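Local coordinates for protein NADH kinase POS5, mitochondrial (Saccharomyces cerevisiae, PDB 3AFO) that phosphorylates NADH, and less readily NAD(+), with ATP in mitochondria, making it a key source of the cellular reductant NADPH, at residues T179-K188 / L311-E322; L204-L215 / T225-A233. All coordinates share one frame; numbering follows the deposited sequence. Where two conformers were deposited one is given.

Interaction 1: T179-K188 / L311-E322; sequences TRLECHLKKK and LDVGDEIYVINE
Lys-187 and Asp-315 form a salt bridge where two antiparallel strands, 181-186 and 316-321, run out into loops. From CB, 4.1 Å from Asp-315 OD1, the lysine chain folds back through two successive bends, at chi2 and chi3; CD passes Asp-315 OD2, CE follows 3.5 Å from it, and NZ closes on OD2 at 2.8 Å from the syn side, tilted out of the carboxylate plane. The backbone N of Asp-312 reaches OD2 from the opposite face of the carboxylate, while Lys-188 N gives OD1 an almost straight bond (178°). Three donors fix the rotation of the carboxylate of buried Asp-315, the last residue of the type II turn 312-315. A water joins Lys-187 NZ to Asp-312 OD2, and Asp-312 OD1 accepts from Ser-297 N.

At the other end Arg-180 NH2 meets Glu-322 OE2 at 2.8 Å from above the carboxylate plane, the two flat groups standing nearly perpendicular (82°).

Between these ends, Glu-182/Ile-320, His-184/Tyr-318 and Lys-186/Glu-316 are hydrogen-bonded pairs; Leu-185 CD1 packs on Leu-311 CD2 (3.6 Å) on the buried face. The register and 159° between strand directions are those of neighbours in an antiparallel sheet, here one sheet of the NAD kinase beta sandwich.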
loop_
_atom_site.group_PDB
_atom_site.type_symbol
_atom_site.label_atom_id
_atom_site.label_comp_id
_atom_site.label_asym_id
_atom_site.label_seq_id
_atom_site.Cartn_x
_atom_site.Cartn_y
_atom_site.Cartn_z
ATOM N N THR A 179 2.960 -24.637 -10.487
ATOM C CA THR A 179 4.337 -24.977 -10.142
ATOM C C THR A 179 4.502 -25.153 -8.632
ATOM O O THR A 179 3.658 -24.704 -7.857
ATOM C CB THR A 179 5.312 -23.904 -10.664
ATOM O OG1 THR A 179 6.654 -24.248 -10.296
ATOM C CG2 THR A 179 4.958 -22.559 -10.081
ATOM N N ARG A 180 5.581 -25.822 -8.229
ATOM C CA ARG A 180 5.890 -26.070 -6.824
ATOM C C ARG A 180 7.235 -25.451 -6.460
ATOM O O ARG A 180 8.161 -25.436 -7.283
ATOM C CB ARG A 180 5.992 -27.573 -6.556
ATOM C CG ARG A 180 4.674 -28.322 -6.481
ATOM C CD ARG A 180 4.879 -29.722 -5.886
ATOM N NE ARG A 180 5.639 -30.593 -6.784
ATOM C CZ ARG A 180 5.985 -31.853 -6.510
ATOM N NH1 ARG A 180 5.632 -32.415 -5.356
ATOM N NH2 ARG A 180 6.682 -32.558 -7.398
ATOM N N LEU A 181 7.332 -24.964 -5.222
ATOM C CA LEU A 181 8.602 -24.540 -4.639
ATOM C C LEU A 181 9.207 -25.656 -3.778
ATOM O O LEU A 181 8.496 -26.536 -3.273
ATOM C CB LEU A 181 8.428 -23.282 -3.786
ATOM C CG LEU A 181 8.025 -21.957 -4.442
ATOM C CD1 LEU A 181 7.889 -20.867 -3.383
ATOM C CD2 LEU A 181 9.018 -21.534 -5.504
ATOM N N GLU A 182 10.524 -25.605 -3.626
ATOM C CA GLU A 182 11.241 -26.478 -2.709
ATOM C C GLU A 182 11.883 -25.634 -1.635
ATOM O O GLU A 182 12.548 -24.641 -1.937
ATOM C CB GLU A 182 12.329 -27.256 -3.443
ATOM C CG GLU A 182 11.828 -28.358 -4.330
ATOM C CD GLU A 182 12.971 -29.208 -4.881
ATOM O OE1 GLU A 182 14.129 -29.050 -4.430
ATOM O OE2 GLU A 182 12.706 -30.025 -5.775
ATOM N N CYS A 183 11.657 -26.010 -0.383
ATOM C CA CYS A 183 12.346 -25.402 0.746
ATOM C C CYS A 183 13.396 -26.384 1.269
ATOM O O CYS A 183 13.068 -27.521 1.623
ATOM C CB CYS A 183 11.353 -25.049 1.853
ATOM S SG CYS A 183 12.094 -24.390 3.351
ATOM N N HIS A 184 14.651 -25.947 1.301
ATOM C CA HIS A 184 15.745 -26.734 1.873
ATOM C C HIS A 184 16.163 -26.090 3.188
ATOM O O HIS A 184 16.707 -24.983 3.195
ATOM C CB HIS A 184 16.937 -26.767 0.910
ATOM C CG HIS A 184 16.675 -27.517 -0.359
ATOM N ND1 HIS A 184 15.659 -27.185 -1.230
ATOM C CD2 HIS A 184 17.307 -28.578 -0.910
ATOM C CE1 HIS A 184 15.669 -28.017 -2.255
ATOM N NE2 HIS A 184 16.664 -28.867 -2.088
ATOM N N LEU A 185 15.878 -26.754 4.304
ATOM C CA LEU A 185 16.298 -26.244 5.609
ATOM C C LEU A 185 17.658 -26.806 6.009
ATOM O O LEU A 185 17.836 -28.023 6.082
ATOM C CB LEU A 185 15.247 -26.537 6.683
ATOM C CG LEU A 185 15.623 -26.242 8.145
ATOM C CD1 LEU A 185 15.796 -24.748 8.401
ATOM C CD2 LEU A 185 14.592 -26.811 9.106
ATOM N N LYS A 186 18.607 -25.906 6.253
ATOM C CA LYS A 186 19.943 -26.260 6.719
ATOM C C LYS A 186 20.143 -25.692 8.114
ATOM O O LYS A 186 20.343 -24.483 8.274
ATOM C CB LYS A 186 21.002 -25.689 5.777
ATOM C CG LYS A 186 22.448 -25.969 6.188
ATOM C CD LYS A 186 23.392 -25.007 5.474
ATOM C CE LYS A 186 24.849 -25.246 5.835
ATOM N NZ LYS A 186 25.605 -23.953 5.878
ATOM N N LYS A 187 20.084 -26.562 9.120
ATOM C CA LYS A 187 20.238 -26.135 10.518
ATOM C C LYS A 187 21.655 -25.609 10.793
ATOM O O LYS A 187 22.612 -26.016 10.140
ATOM C CB LYS A 187 19.886 -27.281 11.489
ATOM C CG LYS A 187 18.442 -27.830 11.418
ATOM C CD LYS A 187 17.391 -26.860 11.956
ATOM C CE LYS A 187 17.473 -26.682 13.460
ATOM N NZ LYS A 187 16.426 -25.735 13.937
ATOM N N LYS A 188 21.766 -24.665 11.727
ATOM C CA LYS A 188 23.057 -24.233 12.267
ATOM C C LYS A 188 23.805 -25.457 12.775
ATOM O O LYS A 188 23.215 -26.298 13.479
ATOM C CB LYS A 188 22.841 -23.292 13.453
ATOM C CG LYS A 188 24.101 -22.635 13.986
ATOM C CD LYS A 188 23.833 -22.006 15.351
ATOM C CE LYS A 188 25.010 -21.166 15.816
ATOM N NZ LYS A 188 26.223 -21.990 16.060
ATOM N N LEU A 311 12.985 -22.212 14.379
ATOM C CA LEU A 311 14.351 -22.070 13.907
ATOM C C LEU A 311 15.134 -21.176 14.846
ATOM O O LEU A 311 14.562 -20.337 15.555
ATOM C CB LEU A 311 14.398 -21.510 12.478
ATOM C CG LEU A 311 13.709 -22.262 11.334
ATOM C CD1 LEU A 311 14.106 -21.642 9.984
ATOM C CD2 LEU A 311 14.006 -23.761 11.358
ATOM N N ASP A 312 16.447 -21.377 14.839
ATOM C CA ASP A 312 17.382 -20.640 15.677
ATOM C C ASP A 312 18.243 -19.719 14.819
ATOM O O ASP A 312 18.389 -19.930 13.615
ATOM C CB ASP A 312 18.285 -21.622 16.449
ATOM C CG ASP A 312 17.497 -22.762 17.093
ATOM O OD1 ASP A 312 16.446 -22.490 17.714
ATOM O OD2 ASP A 312 17.916 -23.929 16.970
ATOM N N VAL A 313 18.808 -18.699 15.454
ATOM C CA VAL A 313 19.815 -17.850 14.826
ATOM C C VAL A 313 20.906 -18.734 14.221
ATOM O O VAL A 313 21.446 -19.615 14.901
ATOM C CB VAL A 313 20.418 -16.864 15.863
ATOM C CG1 VAL A 313 21.671 -16.181 15.324
ATOM C CG2 VAL A 313 19.378 -15.834 16.283
ATOM N N GLY A 314 21.200 -18.510 12.940
ATOM C CA GLY A 314 22.193 -19.286 12.216
ATOM C C GLY A 314 21.634 -20.325 11.260
ATOM O O GLY A 314 22.334 -20.749 10.340
ATOM N N ASP A 315 20.387 -20.753 11.480
ATOM C CA ASP A 315 19.698 -21.638 10.543
ATOM C C ASP A 315 19.516 -20.888 9.212
ATOM O O ASP A 315 19.470 -19.657 9.195
ATOM C CB ASP A 315 18.319 -22.052 11.088
ATOM C CG ASP A 315 18.394 -22.984 12.316
ATOM O OD1 ASP A 315 19.497 -23.414 12.716
ATOM O OD2 ASP A 315 17.328 -23.273 12.899
ATOM N N GLU A 316 19.438 -21.625 8.108
ATOM C CA GLU A 316 19.116 -21.034 6.802
ATOM C C GLU A 316 18.098 -21.878 6.086
ATOM O O GLU A 316 18.095 -23.116 6.225
ATOM C CB GLU A 316 20.330 -20.978 5.878
ATOM C CG GLU A 316 21.572 -20.316 6.402
ATOM C CD GLU A 316 22.746 -20.585 5.479
ATOM O OE1 GLU A 316 22.770 -21.662 4.852
ATOM O OE2 GLU A 316 23.647 -19.732 5.373
ATOM N N ILE A 317 17.256 -21.220 5.291
ATOM C CA ILE A 317 16.469 -21.918 4.285
ATOM C C ILE A 317 16.930 -21.528 2.886
ATOM O O ILE A 317 17.301 -20.380 2.652
ATOM C CB ILE A 317 14.924 -21.712 4.445
ATOM C CG1 ILE A 317 14.537 -20.220 4.426
ATOM C CG2 ILE A 317 14.422 -22.386 5.737
ATOM C CD1 ILE A 317 13.011 -19.975 4.290
ATOM N N TYR A 318 16.922 -22.508 1.981
ATOM C CA TYR A 318 17.171 -22.305 0.560
ATOM C C TYR A 318 15.868 -22.579 -0.168
ATOM O O TYR A 318 15.215 -23.597 0.080
ATOM C CB TYR A 318 18.242 -23.266 0.038
ATOM C CG TYR A 318 19.613 -23.052 0.616
ATOM C CD1 TYR A 318 20.630 -22.471 -0.143
ATOM C CD2 TYR A 318 19.901 -23.434 1.931
ATOM C CE1 TYR A 318 21.909 -22.277 0.399
ATOM C CE2 TYR A 318 21.171 -23.251 2.476
ATOM C CZ TYR A 318 22.165 -22.675 1.708
ATOM O OH TYR A 318 23.403 -22.485 2.271
ATOM N N VAL A 319 15.469 -21.664 -1.043
ATOM C CA VAL A 319 14.200 -21.805 -1.740
ATOM C C VAL A 319 14.412 -21.689 -3.234
ATOM O O VAL A 319 15.010 -20.719 -3.718
ATOM C CB VAL A 319 13.142 -20.781 -1.243
ATOM C CG1 VAL A 319 11.872 -20.885 -2.072
ATOM C CG2 VAL A 319 12.811 -21.013 0.233
ATOM N N ILE A 320 13.934 -22.696 -3.955
ATOM C CA ILE A 320 14.039 -22.745 -5.402
ATOM C C ILE A 320 12.733 -23.304 -5.954
ATOM O O ILE A 320 11.959 -23.941 -5.236
ATOM C CB ILE A 320 15.225 -23.667 -5.897
ATOM C CG1 ILE A 320 15.138 -25.087 -5.297
ATOM C CG2 ILE A 320 16.597 -23.035 -5.628
ATOM C CD1 ILE A 320 16.007 -26.155 -6.040
ATOM N N ASN A 321 12.499 -23.069 -7.241
ATOM C CA ASN A 321 11.439 -23.742 -7.965
ATOM C C ASN A 321 11.839 -25.197 -8.189
ATOM O O ASN A 321 13.033 -25.504 -8.287
ATOM C CB ASN A 321 11.228 -23.058 -9.317
ATOM C CG ASN A 321 9.873 -23.356 -9.915
ATOM O OD1 ASN A 321 9.763 -23.710 -11.089
ATOM N ND2 ASN A 321 8.832 -23.218 -9.108
ATOM N N GLU A 322 10.849 -26.086 -8.251
ATOM C CA GLU A 322 11.073 -27.505 -8.554
ATOM C C GLU A 322 11.949 -27.718 -9.806
ATOM O O GLU A 322 12.882 -28.539 -9.808
ATOM C CB GLU A 322 9.725 -28.196 -8.726
ATOM C CG GLU A 322 9.789 -29.699 -8.676
ATOM C CD GLU A 322 8.493 -30.346 -9.111
ATOM O OE1 GLU A 322 7.471 -29.625 -9.228
ATOM O OE2 GLU A 322 8.505 -31.580 -9.332
HETATM O O HOH W 1 6.845 -27.345 -10.473
HETATM O O HOH W 2 22.629 -23.057 8.664
HETATM O O HOH W 3 15.693 -25.392 16.510
#

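Interaction 2: L204-L215 / T225-A233. With NAI (1,4-dihydronicotinamide adenine dinucleotide), chain F.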
loop_
_atom_site.group_PDB
_atom_site.type_symbol
_atom_site.label_atom_id
_atom_site.label_comp_id
_atom_site.label_asym_id
_atom_site.label_seq_id
_atom_site.Cartn_x
_atom_site.Cartn_y
_atom_site.Cartn_z
ATOM N N LEU A 204 8.444 -17.456 7.064
ATOM C CA LEU A 204 9.101 -17.319 8.344
ATOM C C LEU A 204 8.316 -16.275 9.124
ATOM O O LEU A 204 7.879 -15.271 8.554
ATOM C CB LEU A 204 10.546 -16.870 8.148
ATOM C CG LEU A 204 11.453 -17.885 7.443
ATOM C CD1 LEU A 204 12.757 -17.236 6.998
ATOM C CD2 LEU A 204 11.741 -19.079 8.377
ATOM N N HIS A 205 8.111 -16.517 10.414
ATOM C CA HIS A 205 7.307 -15.610 11.227
ATOM C C HIS A 205 7.764 -15.656 12.681
ATOM O O HIS A 205 8.154 -16.717 13.166
ATOM C CB HIS A 205 5.826 -15.968 11.125
ATOM C CG HIS A 205 4.912 -14.839 11.490
ATOM N ND1 HIS A 205 4.691 -14.456 12.794
ATOM C CD2 HIS A 205 4.191 -13.990 10.721
ATOM C CE1 HIS A 205 3.870 -13.421 12.814
ATOM N NE2 HIS A 205 3.542 -13.127 11.570
ATOM N N ARG A 206 7.718 -14.512 13.361
ATOM C CA ARG A 206 8.084 -14.412 14.777
ATOM C C ARG A 206 7.189 -15.282 15.661
ATOM O O ARG A 206 7.606 -15.702 16.733
ATOM C CB ARG A 206 8.061 -12.952 15.249
ATOM C CG ARG A 206 6.681 -12.287 15.215
ATOM C CD ARG A 206 6.712 -10.872 15.798
ATOM N NE ARG A 206 5.380 -10.259 15.786
ATOM C CZ ARG A 206 4.447 -10.447 16.718
ATOM N NH1 ARG A 206 4.692 -11.225 17.772
ATOM N NH2 ARG A 206 3.266 -9.845 16.609
ATOM N N GLY A 207 5.965 -15.540 15.197
ATOM C CA GLY A 207 5.021 -16.440 15.867
ATOM C C GLY A 207 4.758 -16.067 17.312
ATOM O O GLY A 207 4.273 -14.975 17.597
ATOM N N ASN A 208 5.105 -16.979 18.220
ATOM C CA ASN A 208 4.918 -16.784 19.661
ATOM C C ASN A 208 5.818 -15.719 20.287
ATOM O O ASN A 208 5.487 -15.156 21.328
ATOM C CB ASN A 208 5.164 -18.101 20.395
ATOM C CG ASN A 208 4.378 -18.199 21.675
ATOM O OD1 ASN A 208 3.174 -17.937 21.695
ATOM N ND2 ASN A 208 5.051 -18.582 22.761
ATOM N N SER A 209 6.972 -15.486 19.671
ATOM C CA SER A 209 7.946 -14.532 20.172
ATOM C C SER A 209 7.437 -13.091 20.004
ATOM O O SER A 209 6.850 -12.764 18.968
ATOM C CB SER A 209 9.273 -14.731 19.443
ATOM O OG SER A 209 10.160 -13.670 19.702
ATOM N N PRO A 210 7.646 -12.238 21.028
ATOM C CA PRO A 210 7.210 -10.838 20.954
ATOM C C PRO A 210 8.187 -9.957 20.179
ATOM O O PRO A 210 7.865 -8.800 19.875
ATOM C CB PRO A 210 7.158 -10.401 22.421
ATOM C CG PRO A 210 8.101 -11.295 23.133
ATOM C CD PRO A 210 8.129 -12.599 22.378
ATOM N N HIS A 211 9.365 -10.502 19.882
ATOM C CA HIS A 211 10.415 -9.754 19.197
ATOM C C HIS A 211 10.395 -10.026 17.703
ATOM O O HIS A 211 9.962 -11.092 17.250
ATOM C CB HIS A 211 11.790 -10.104 19.760
ATOM C CG HIS A 211 11.814 -10.219 21.251
ATOM N ND1 HIS A 211 11.668 -9.130 22.084
ATOM C CD2 HIS A 211 11.955 -11.296 22.059
ATOM C CE1 HIS A 211 11.724 -9.531 23.341
ATOM N NE2 HIS A 211 11.903 -10.840 23.353
ATOM N N LEU A 212 10.882 -9.054 16.949
ATOM C CA LEU A 212 10.864 -9.132 15.503
ATOM C C LEU A 212 11.967 -10.071 15.038
ATOM O O LEU A 212 13.006 -10.183 15.693
ATOM C CB LEU A 212 11.037 -7.732 14.894
ATOM C CG LEU A 212 9.818 -6.797 14.963
ATOM C CD1 LEU A 212 9.494 -6.302 16.384
ATOM C CD2 LEU A 212 10.019 -5.610 14.077
ATOM N N THR A 213 11.718 -10.750 13.919
ATOM C CA THR A 213 12.721 -11.584 13.266
ATOM C C THR A 213 13.728 -10.665 12.586
ATOM O O THR A 213 13.385 -9.551 12.201
ATOM C CB THR A 213 12.092 -12.501 12.180
ATOM O OG1 THR A 213 11.613 -11.701 11.090
ATOM C CG2 THR A 213 10.921 -13.310 12.738
ATOM N N ASN A 214 14.971 -11.117 12.466
ATOM C CA ASN A 214 15.989 -10.400 11.717
ATOM C C ASN A 214 16.507 -11.371 10.679
ATOM O O ASN A 214 17.148 -12.363 11.037
ATOM C CB ASN A 214 17.126 -9.952 12.637
ATOM C CG ASN A 214 16.652 -9.008 13.740
ATOM O OD1 ASN A 214 16.441 -7.812 13.508
ATOM N ND2 ASN A 214 16.488 -9.544 14.944
ATOM N N LEU A 215 16.209 -11.106 9.405
ATOM C CA LEU A 215 16.464 -12.062 8.327
ATOM C C LEU A 215 17.332 -11.479 7.222
ATOM O O LEU A 215 17.050 -10.389 6.704
ATOM C CB LEU A 215 15.149 -12.528 7.702
ATOM C CG LEU A 215 14.003 -12.959 8.607
ATOM C CD1 LEU A 215 12.795 -13.240 7.719
ATOM C CD2 LEU A 215 14.372 -14.194 9.437
ATOM N N THR A 225 19.117 -7.872 1.153
ATOM C CA THR A 225 18.737 -6.978 2.217
ATOM C C THR A 225 18.614 -7.740 3.527
ATOM O O THR A 225 18.422 -8.962 3.529
ATOM C CB THR A 225 17.364 -6.279 1.879
ATOM O OG1 THR A 225 17.200 -5.121 2.700
ATOM C CG2 THR A 225 16.182 -7.242 2.061
ATOM N N ARG A 226 18.734 -7.005 4.625
ATOM C CA ARG A 226 18.296 -7.473 5.943
ATOM C C ARG A 226 16.921 -6.899 6.238
ATOM O O ARG A 226 16.711 -5.687 6.124
ATOM C CB ARG A 226 19.257 -6.991 7.030
ATOM C CG ARG A 226 18.735 -7.159 8.459
ATOM C CD ARG A 226 19.463 -8.283 9.186
ATOM N NE ARG A 226 19.658 -7.907 10.566
ATOM C CZ ARG A 226 20.489 -8.498 11.415
ATOM N NH1 ARG A 226 21.244 -9.543 11.056
ATOM N NH2 ARG A 226 20.559 -8.024 12.635
ATOM N N THR A 227 15.984 -7.751 6.626
ATOM C CA THR A 227 14.695 -7.241 7.061
ATOM C C THR A 227 14.442 -7.582 8.531
ATOM O O THR A 227 14.727 -8.705 8.978
ATOM C CB THR A 227 13.533 -7.706 6.151
ATOM O OG1 THR A 227 12.287 -7.187 6.649
ATOM C CG2 THR A 227 13.458 -9.240 6.063
ATOM N N THR A 228 13.901 -6.603 9.253
ATOM C CA THR A 228 13.460 -6.744 10.640
ATOM C C THR A 228 11.938 -6.606 10.626
ATOM O O THR A 228 11.412 -5.538 10.295
ATOM C CB THR A 228 14.110 -5.667 11.518
ATOM O OG1 THR A 228 15.527 -5.872 11.539
ATOM C CG2 THR A 228 13.580 -5.712 12.948
ATOM N N ALA A 229 11.231 -7.689 10.945
ATOM C CA ALA A 229 9.799 -7.777 10.624
ATOM C C ALA A 229 9.104 -8.850 11.427
ATOM O O ALA A 229 9.761 -9.588 12.164
ATOM C CB ALA A 229 9.641 -8.081 9.125
ATOM N N ASP A 230 7.783 -8.957 11.271
ATOM C CA ASP A 230 7.080 -10.178 11.671
ATOM C C ASP A 230 7.659 -11.397 10.950
ATOM O O ASP A 230 7.751 -12.489 11.531
ATOM C CB ASP A 230 5.571 -10.076 11.390
ATOM C CG ASP A 230 4.838 -9.269 12.430
ATOM O OD1 ASP A 230 5.467 -8.835 13.422
ATOM O OD2 ASP A 230 3.626 -9.059 12.254
ATOM N N GLY A 231 8.016 -11.218 9.671
ATOM C CA GLY A 231 8.570 -12.306 8.872
ATOM C C GLY A 231 8.587 -12.006 7.384
ATOM O O GLY A 231 8.578 -10.846 6.975
ATOM N N VAL A 232 8.592 -13.057 6.576
ATOM C CA VAL A 232 8.632 -12.912 5.124
ATOM C C VAL A 232 7.996 -14.156 4.514
ATOM O O VAL A 232 8.086 -15.249 5.097
ATOM C CB VAL A 232 10.095 -12.741 4.625
ATOM C CG1 VAL A 232 10.896 -14.025 4.832
ATOM C CG2 VAL A 232 10.148 -12.295 3.144
ATOM N N ALA A 233 7.375 -13.992 3.352
ATOM C CA ALA A 233 6.733 -15.093 2.644
ATOM C C ALA A 233 7.333 -15.211 1.254
ATOM O O ALA A 233 7.536 -14.198 0.581
ATOM C CB ALA A 233 5.218 -14.856 2.544
HETATM P PA NAI F . 11.052 -3.975 20.495
HETATM O O1A NAI F . 12.505 -3.741 20.738
HETATM O O2A NAI F . 10.653 -5.519 20.299
HETATM O O5B NAI F . 10.534 -3.460 19.129
HETATM C C5B NAI F . 10.328 -2.147 18.959
HETATM C C4B NAI F . 10.890 -1.743 17.640
HETATM O O4B NAI F . 9.927 -0.739 17.316
HETATM C C3B NAI F . 12.193 -1.036 17.993
HETATM O O3B NAI F . 12.925 -0.813 16.784
HETATM C C2B NAI F . 11.655 0.269 18.576
HETATM O O2B NAI F . 12.609 1.330 18.514
HETATM C C1B NAI F . 10.513 0.554 17.605
HETATM N N9A NAI F . 9.444 1.391 18.192
HETATM C C8A NAI F . 8.829 1.199 19.370
HETATM N N7A NAI F . 7.936 2.170 19.557
HETATM C C5A NAI F . 7.981 2.974 18.490
HETATM C C6A NAI F . 7.291 4.116 18.112
HETATM N N6A NAI F . 6.331 4.652 18.890
HETATM N N1A NAI F . 7.601 4.685 16.934
HETATM C C2A NAI F . 8.531 4.181 16.134
HETATM N N3A NAI F . 9.205 3.092 16.456
HETATM C C4A NAI F . 8.944 2.471 17.623
HETATM O O3 NAI F . 10.074 -3.507 21.749
HETATM P PN NAI F . 9.940 -2.033 22.362
HETATM O O1N NAI F . 11.112 -1.209 21.978
HETATM O O2N NAI F . 9.594 -2.242 23.783
HETATM O O5D NAI F . 8.634 -1.442 21.588
HETATM C C5D NAI F . 7.374 -2.148 21.658
HETATM C C4D NAI F . 6.643 -2.019 20.314
HETATM O O4D NAI F . 7.176 -2.998 19.412
HETATM C C3D NAI F . 5.167 -2.412 20.369
HETATM O O3D NAI F . 4.395 -1.335 20.914
HETATM C C2D NAI F . 4.857 -2.606 18.872
HETATM O O2D NAI F . 4.351 -1.384 18.292
HETATM C C1D NAI F . 6.256 -2.924 18.276
HETATM N N1N NAI F . 6.115 -4.181 17.505
HETATM C C2N NAI F . 6.281 -4.104 16.112
HETATM C C3N NAI F . 6.142 -5.230 15.313
HETATM C C7N NAI F . 6.344 -5.067 13.794
HETATM O O7N NAI F . 6.239 -6.011 13.005
HETATM N N7N NAI F . 6.607 -3.823 13.426
HETATM C C4N NAI F . 5.819 -6.464 15.898
HETATM C C5N NAI F . 5.644 -6.553 17.296
HETATM C C6N NAI F . 5.788 -5.422 18.099
HETATM O O HOH W 4 1.864 -10.951 11.406
#
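Arg-206 and Asp-230 meet beside a bound NADH where segment 225-233, turning a corner at 229-230, pairs with both ends of segment 204-215. Arg-206 NE makes a salt-bridging hydrogen bond to Asp-230 OD1 (2.8 Å); OD1 lies in the guanidinium plane, whereas NE comes from 60° above the carboxylate plane. Arg-206 NH1 is tied to Ser-209 O, so two in-plane bonds fix the guanidinium's orientation, with nicotinamide C5N over one face. The nicotinamide carbonyl O7N lies 3.0 Å from Asp-230 OD1, and Leu-212 CD1 rests 3.7 Å from ring atom C3N. Tyr-243 OH of a second subunit bonds both Asp-230 OD2 and Arg-206 NH2, placing this site at a subunit interface.

Asp-230 O sits over the His-205 ring face and accepts from Arg-206 N (2.7 Å). With OG1 between backbone N and carbonyl carbon (chi1 68°), Thr-213 grips Ala-229 O through N and OG1 (3.0 Å).

Strand 213-215 runs antiparallel to 225-228 (174°) as a hairpin, whereas 204-205 pairs with 231-233 in another sheet. Leu-215 CD1 meets Val-232 CG1 (3.5 Å), and Ile-284 of strand 282-286 packs against both; strand 258-266 backs the corner, where Asp-230 and Gly-231 form a classic beta bulge opposite Ile-264.

Overall arrangement
After two N-terminal strands of the large antiparallel sheet, the chain passes through the parallel sheet and its helices, then enters strand 174-186, the first half of interaction 1. Interaction 2 opens and closes next: segment 204-215 is met by 225-233 after only nine intervening residues. Interaction 1 closes later, when 311-322 returns across 122 residues, so the short loop lies wholly within the long one. Their centres are about 15 Å apart; Leu-204 CD2 touches Leu-311 CD1 at 3.8 Å. Interaction 1 pairs two strands of the nine-stranded sheet and reaches the six-stranded one through Leu-311, on strand 306-311; interaction 2 pairs strands in both, 213-219 with 222-228 and 201-205 with 231-235.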